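Local coordinates for capsular polysaccharide biosynthesis protein (Burkholderia pseudomallei, PDB 4BQN), which binds coenzyme A and probably acts as an acetyltransferase in the biosynthesis of capsular polysaccharide, at residues A92-W100 and K176-L187. The protein carries 1 engineered substitution. Numbering follows the deposited sequence.
Sequences ALSVQYMHW and KQIDISVTDFIL. With COA (coenzyme A), chain C.
Ser94 and Asp179 hold each other through reciprocal bonds. The backbone N of Ser94 gives its hydrogen to Asp179 OD2 at 2.9 Å, on the anti lone pair of that oxygen, while Asp179 N donates to Ser94 OG. With chi1 at 53°, OG sits between the backbone N and carbonyl carbon of its own residue, where it also bonds a water that bridges to Lys176 O. On its syn side Asp179 OD2 takes a salt bridge from Lys176 NZ at 2.9 Å; the fully extended lysine also gives Ala92 O a weak bond (NZ to O 3.1 Å) and has a further partner in Tyr65 OH.

The backbones then pair in parallel around a single bridge between Val95 and Ile180: Gln96 N donates to Ile180 O at 2.9 Å, and Ile180 N donates more weakly to Ser94 O, bent to 127°.

Beyond the bridge, the amide of Gln96 carries the contact to the start of helix 183-189. Its OE1 accepts from Val182 N at 2.8 Å, the donor lying above the carbonyl plane, and its NE2 donates to Thr183 OG1 at 2.8 Å, almost within the amide plane. OE1 and one N-H of the amide are thus engaged, and the two bonds fix which way round the amide lies.

Farther on, Ile186 CG2 lies over one face of the Trp100 indole, a CH-pi contact 3.5 Å from the centroid of the six-membered ring. Tyr97 and His99 turn instead to coenzyme A: Tyr97 OH accepts from N8P, and the imidazole lies against the adenine.

The 176-187 segment thus flanks 91-94, an outermost strand of the parallel sheet, and its continuation into the cofactor pocket; strand 62-65 pairs with that strand, helix 153-167 packs on Gln96, Trp100 and Leu187, and helix 204-217 touches Ile180 and Val182 through Arg213.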
loop_
_atom_site.group_PDB
_atom_site.type_symbol
_atom_site.label_atom_id
_atom_site.label_comp_id
_atom_site.label_asym_id
_atom_site.label_seq_id
_atom_site.Cartn_x
_atom_site.Cartn_y
_atom_site.Cartn_z
ATOM N N ALA A 92 8.092 8.367 -19.929
ATOM C CA ALA A 92 7.466 8.385 -18.609
ATOM C C ALA A 92 6.423 7.263 -18.558
ATOM O O ALA A 92 5.469 7.244 -19.341
ATOM C CB ALA A 92 6.828 9.740 -18.333
ATOM N N LEU A 93 6.632 6.304 -17.660
ATOM C CA LEU A 93 5.728 5.159 -17.517
ATOM C C LEU A 93 5.124 5.156 -16.136
ATOM O O LEU A 93 5.844 5.180 -15.116
ATOM C CB LEU A 93 6.471 3.843 -17.754
ATOM C CG LEU A 93 6.882 3.530 -19.195
ATOM C CD1 LEU A 93 7.800 2.316 -19.212
ATOM C CD2 LEU A 93 5.659 3.288 -20.070
ATOM N N SER A 94 3.796 5.168 -16.088
ATOM C CA SER A 94 3.117 5.098 -14.800
ATOM C C SER A 94 2.970 3.670 -14.294
ATOM O O SER A 94 2.713 2.719 -15.059
ATOM C CB SER A 94 1.774 5.815 -14.844
ATOM O OG SER A 94 0.993 5.329 -15.924
ATOM N N VAL A 95 3.139 3.559 -12.983
ATOM C CA VAL A 95 3.083 2.302 -12.256
ATOM C C VAL A 95 1.968 2.380 -11.225
ATOM O O VAL A 95 1.862 3.368 -10.477
ATOM C CB VAL A 95 4.418 2.043 -11.520
ATOM C CG1 VAL A 95 4.369 0.721 -10.759
ATOM C CG2 VAL A 95 5.565 2.050 -12.514
ATOM N N GLN A 96 1.169 1.322 -11.179
ATOM C CA GLN A 96 0.080 1.190 -10.247
ATOM C C GLN A 96 0.515 1.486 -8.806
ATOM O O GLN A 96 1.585 1.041 -8.369
ATOM C CB GLN A 96 -0.437 -0.245 -10.325
ATOM C CG GLN A 96 -1.558 -0.594 -9.360
ATOM C CD GLN A 96 -2.137 -1.944 -9.707
ATOM O OE1 GLN A 96 -1.408 -2.930 -9.792
ATOM N NE2 GLN A 96 -3.458 -1.994 -9.943
ATOM N N TYR A 97 -0.330 2.224 -8.082
ATOM C CA TYR A 97 -0.199 2.377 -6.646
ATOM C C TYR A 97 -0.897 1.165 -6.024
ATOM O O TYR A 97 -2.124 0.989 -6.159
ATOM C CB TYR A 97 -0.812 3.686 -6.162
ATOM C CG TYR A 97 -0.756 3.813 -4.666
ATOM C CD1 TYR A 97 0.470 3.915 -3.996
ATOM C CD2 TYR A 97 -1.922 3.794 -3.908
ATOM C CE1 TYR A 97 0.527 4.024 -2.618
ATOM C CE2 TYR A 97 -1.878 3.902 -2.523
ATOM C CZ TYR A 97 -0.650 4.011 -1.886
ATOM O OH TYR A 97 -0.576 4.132 -0.526
ATOM N N MET A 98 -0.126 0.300 -5.382
ATOM C CA MET A 98 -0.649 -0.976 -4.930
ATOM C C MET A 98 -1.257 -0.832 -3.531
ATOM O O MET A 98 -0.543 -0.617 -2.553
ATOM C CB MET A 98 0.470 -2.020 -4.943
ATOM C CG MET A 98 1.007 -2.276 -6.330
ATOM S SD MET A 98 2.544 -3.216 -6.367
ATOM C CE MET A 98 3.735 -1.902 -6.072
ATOM N N HIS A 99 -2.572 -0.986 -3.439
ATOM C CA HIS A 99 -3.312 -0.871 -2.192
ATOM C C HIS A 99 -4.335 -1.999 -2.204
ATOM O O HIS A 99 -5.016 -2.220 -3.215
ATOM C CB HIS A 99 -3.944 0.518 -2.100
ATOM C CG HIS A 99 -4.800 0.745 -0.896
ATOM N ND1 HIS A 99 -4.497 1.687 0.067
ATOM C CD2 HIS A 99 -5.982 0.193 -0.526
ATOM C CE1 HIS A 99 -5.456 1.702 0.975
ATOM N NE2 HIS A 99 -6.366 0.800 0.643
ATOM N N TRP A 100 -4.416 -2.734 -1.103
ATOM C CA TRP A 100 -5.270 -3.916 -1.044
ATOM C C TRP A 100 -5.618 -4.191 0.403
ATOM O O TRP A 100 -4.730 -4.514 1.196
ATOM C CB TRP A 100 -4.514 -5.111 -1.633
ATOM C CG TRP A 100 -5.302 -6.365 -1.724
ATOM C CD1 TRP A 100 -5.315 -7.413 -0.833
ATOM C CD2 TRP A 100 -6.152 -6.751 -2.815
ATOM N NE1 TRP A 100 -6.145 -8.415 -1.299
ATOM C CE2 TRP A 100 -6.677 -8.030 -2.505
ATOM C CE3 TRP A 100 -6.535 -6.135 -4.020
ATOM C CZ2 TRP A 100 -7.541 -8.710 -3.364
ATOM C CZ3 TRP A 100 -7.392 -6.811 -4.875
ATOM C CH2 TRP A 100 -7.898 -8.080 -4.535
ATOM N N LYS A 176 -4.492 10.022 -17.656
ATOM C CA LYS A 176 -3.664 9.050 -18.369
ATOM C C LYS A 176 -3.803 7.657 -17.758
ATOM O O LYS A 176 -3.543 7.489 -16.566
ATOM C CB LYS A 176 -2.198 9.479 -18.330
ATOM C CG LYS A 176 -1.280 8.482 -19.008
ATOM C CD LYS A 176 0.186 8.781 -18.735
ATOM C CE LYS A 176 1.015 7.542 -19.034
ATOM N NZ LYS A 176 2.461 7.708 -18.714
ATOM N N GLN A 177 -4.182 6.667 -18.573
ATOM C CA GLN A 177 -4.315 5.285 -18.107
ATOM C C GLN A 177 -2.993 4.804 -17.512
ATOM O O GLN A 177 -1.935 5.081 -18.053
ATOM C CB GLN A 177 -4.742 4.381 -19.270
ATOM C CG GLN A 177 -5.062 2.939 -18.895
ATOM C CD GLN A 177 -5.669 2.169 -20.056
ATOM O OE1 GLN A 177 -6.857 2.304 -20.355
ATOM N NE2 GLN A 177 -4.855 1.356 -20.716
ATOM N N ILE A 178 -3.058 4.087 -16.384
ATOM C CA ILE A 178 -1.846 3.558 -15.760
ATOM C C ILE A 178 -1.165 2.572 -16.717
ATOM O O ILE A 178 -1.813 1.675 -17.256
ATOM C CB ILE A 178 -2.137 2.900 -14.395
ATOM C CG1 ILE A 178 -2.653 3.957 -13.419
ATOM C CG2 ILE A 178 -0.889 2.212 -13.871
ATOM C CD1 ILE A 178 -2.955 3.445 -12.018
ATOM N N ASP A 179 0.132 2.757 -16.964
ATOM C CA ASP A 179 0.851 1.890 -17.893
ATOM C C ASP A 179 1.080 0.467 -17.384
ATOM O O ASP A 179 0.953 -0.484 -18.159
ATOM C CB ASP A 179 2.202 2.500 -18.298
ATOM C CG ASP A 179 2.056 3.773 -19.115
ATOM O OD1 ASP A 179 1.372 3.730 -20.159
ATOM O OD2 ASP A 179 2.627 4.808 -18.709
ATOM N N ILE A 180 1.410 0.322 -16.099
ATOM C CA ILE A 180 1.949 -0.932 -15.574
ATOM C C ILE A 180 1.181 -1.296 -14.308
ATOM O O ILE A 180 1.215 -0.544 -13.336
ATOM C CB ILE A 180 3.455 -0.791 -15.265
ATOM C CG1 ILE A 180 4.255 -0.458 -16.541
ATOM C CG2 ILE A 180 3.996 -2.064 -14.635
ATOM C CD1 ILE A 180 5.539 0.309 -16.279
ATOM N N SER A 181 0.481 -2.435 -14.329
ATOM C CA SER A 181 -0.351 -2.885 -13.204
ATOM C C SER A 181 -0.275 -4.392 -12.973
ATOM O O SER A 181 0.132 -5.151 -13.858
ATOM C CB SER A 181 -1.813 -2.508 -13.425
ATOM O OG SER A 181 -1.989 -1.110 -13.530
ATOM N N VAL A 182 -0.700 -4.812 -11.785
ATOM C CA VAL A 182 -0.694 -6.223 -11.394
ATOM C C VAL A 182 -2.029 -6.648 -10.772
ATOM O O VAL A 182 -2.076 -7.577 -9.974
ATOM C CB VAL A 182 0.459 -6.567 -10.419
ATOM C CG1 VAL A 182 1.788 -6.598 -11.149
ATOM C CG2 VAL A 182 0.518 -5.587 -9.247
ATOM N N THR A 183 -3.118 -6.013 -11.192
ATOM C CA THR A 183 -4.440 -6.269 -10.607
ATOM C C THR A 183 -4.874 -7.743 -10.711
ATOM O O THR A 183 -5.320 -8.331 -9.713
ATOM C CB THR A 183 -5.507 -5.362 -11.239
ATOM O OG1 THR A 183 -5.071 -3.998 -11.133
ATOM C CG2 THR A 183 -6.856 -5.531 -10.524
ATOM N N ASP A 184 -4.745 -8.337 -11.902
ATOM C CA ASP A 184 -5.185 -9.723 -12.096
ATOM C C ASP A 184 -4.334 -10.674 -11.265
ATOM O O ASP A 184 -4.845 -11.634 -10.690
ATOM C CB ASP A 184 -5.124 -10.111 -13.586
ATOM C CG ASP A 184 -6.022 -9.248 -14.459
ATOM O OD1 ASP A 184 -7.124 -8.868 -14.010
ATOM O OD2 ASP A 184 -5.625 -8.951 -15.609
ATOM N N PHE A 185 -3.041 -10.388 -11.193
ATOM C CA PHE A 185 -2.130 -11.160 -10.371
ATOM C C PHE A 185 -2.541 -11.128 -8.899
ATOM O O PHE A 185 -2.586 -12.157 -8.232
ATOM C CB PHE A 185 -0.692 -10.637 -10.536
ATOM C CG PHE A 185 0.308 -11.368 -9.702
ATOM C CD1 PHE A 185 0.817 -12.594 -10.115
ATOM C CD2 PHE A 185 0.703 -10.856 -8.457
ATOM C CE1 PHE A 185 1.731 -13.281 -9.334
ATOM C CE2 PHE A 185 1.614 -11.544 -7.665
ATOM C CZ PHE A 185 2.122 -12.758 -8.106
ATOM N N ILE A 186 -2.840 -9.941 -8.389
ATOM C CA ILE A 186 -3.220 -9.833 -6.978
ATOM C C ILE A 186 -4.467 -10.678 -6.671
ATOM O O ILE A 186 -4.461 -11.488 -5.745
ATOM C CB ILE A 186 -3.418 -8.371 -6.529
ATOM C CG1 ILE A 186 -2.078 -7.609 -6.600
ATOM C CG2 ILE A 186 -3.986 -8.327 -5.111
ATOM C CD1 ILE A 186 -2.211 -6.099 -6.488
ATOM N N LEU A 187 -5.528 -10.498 -7.451
ATOM C CA LEU A 187 -6.758 -11.213 -7.155
ATOM C C LEU A 187 -6.529 -12.716 -7.235
ATOM O O LEU A 187 -7.023 -13.467 -6.394
ATOM C CB LEU A 187 -7.882 -10.782 -8.084
ATOM C CG LEU A 187 -9.224 -11.503 -7.873
ATOM C CD1 LEU A 187 -9.820 -11.217 -6.496
ATOM C CD2 LEU A 187 -10.214 -11.186 -8.988
HETATM N N1A COA C . -8.465 1.316 -2.320
HETATM C C2A COA C . -8.869 2.125 -1.308
HETATM N N3A COA C . -8.223 3.259 -0.986
HETATM C C4A COA C . -7.148 3.642 -1.713
HETATM C C5A COA C . -6.669 2.823 -2.820
HETATM C C6A COA C . -7.404 1.597 -3.102
HETATM N N6A COA C . -7.007 0.789 -4.107
HETATM N N7A COA C . -5.587 3.430 -3.361
HETATM C C8A COA C . -5.395 4.571 -2.653
HETATM N N9A COA C . -6.309 4.675 -1.661
HETATM C C1B COA C . -6.490 5.772 -0.702
HETATM C C2B COA C . -5.216 6.457 -0.240
HETATM O O2B COA C . -4.653 5.765 0.876
HETATM C C3B COA C . -5.770 7.828 0.112
HETATM O O3B COA C . -6.445 7.694 1.377
HETATM P P3B COA C . -6.926 8.965 2.237
HETATM O O7A COA C . -7.401 8.347 3.528
HETATM O O8A COA C . -5.684 9.801 2.398
HETATM O O9A COA C . -8.013 9.638 1.433
HETATM C C4B COA C . -6.821 8.066 -0.972
HETATM O O4B COA C . -7.210 6.770 -1.431
HETATM C C5B COA C . -6.330 8.909 -2.149
HETATM O O5B COA C . -5.170 8.271 -2.670
HETATM P P1A COA C . -4.951 8.057 -4.228
HETATM O O1A COA C . -3.712 7.220 -4.361
HETATM O O2A COA C . -6.202 7.551 -4.881
HETATM O O3A COA C . -4.703 9.507 -4.853
HETATM P P2A COA C . -3.645 10.697 -4.603
HETATM O O4A COA C . -4.419 11.874 -4.063
HETATM O O5A COA C . -2.928 10.871 -5.913
HETATM O O6A COA C . -2.639 10.200 -3.474
HETATM C CBP COA C . -0.899 9.025 -2.316
HETATM C CCP COA C . -1.470 9.384 -3.686
HETATM C CDP COA C . 0.341 8.153 -2.473
HETATM C CEP COA C . -0.451 10.312 -1.643
HETATM C CAP COA C . -2.012 8.304 -1.511
HETATM O OAP COA C . -2.254 7.011 -2.069
HETATM C C9P COA C . -1.814 8.143 -0.012
HETATM O O9P COA C . -2.117 9.051 0.752
HETATM N N8P COA C . -1.364 6.970 0.447
HETATM C C7P COA C . -1.207 6.702 1.871
HETATM C C6P COA C . -0.006 7.366 2.521
HETATM C C5P COA C . 1.239 6.847 1.853
HETATM O O5P COA C . 1.719 7.412 0.882
HETATM N N4P COA C . 1.753 5.757 2.391
HETATM C C3P COA C . 2.937 5.142 1.861
HETATM C C2P COA C . 2.643 3.705 1.499
HETATM S S1P COA C . 3.851 3.184 0.347
HETATM O O HOH W 1 -0.995 7.097 -15.501
#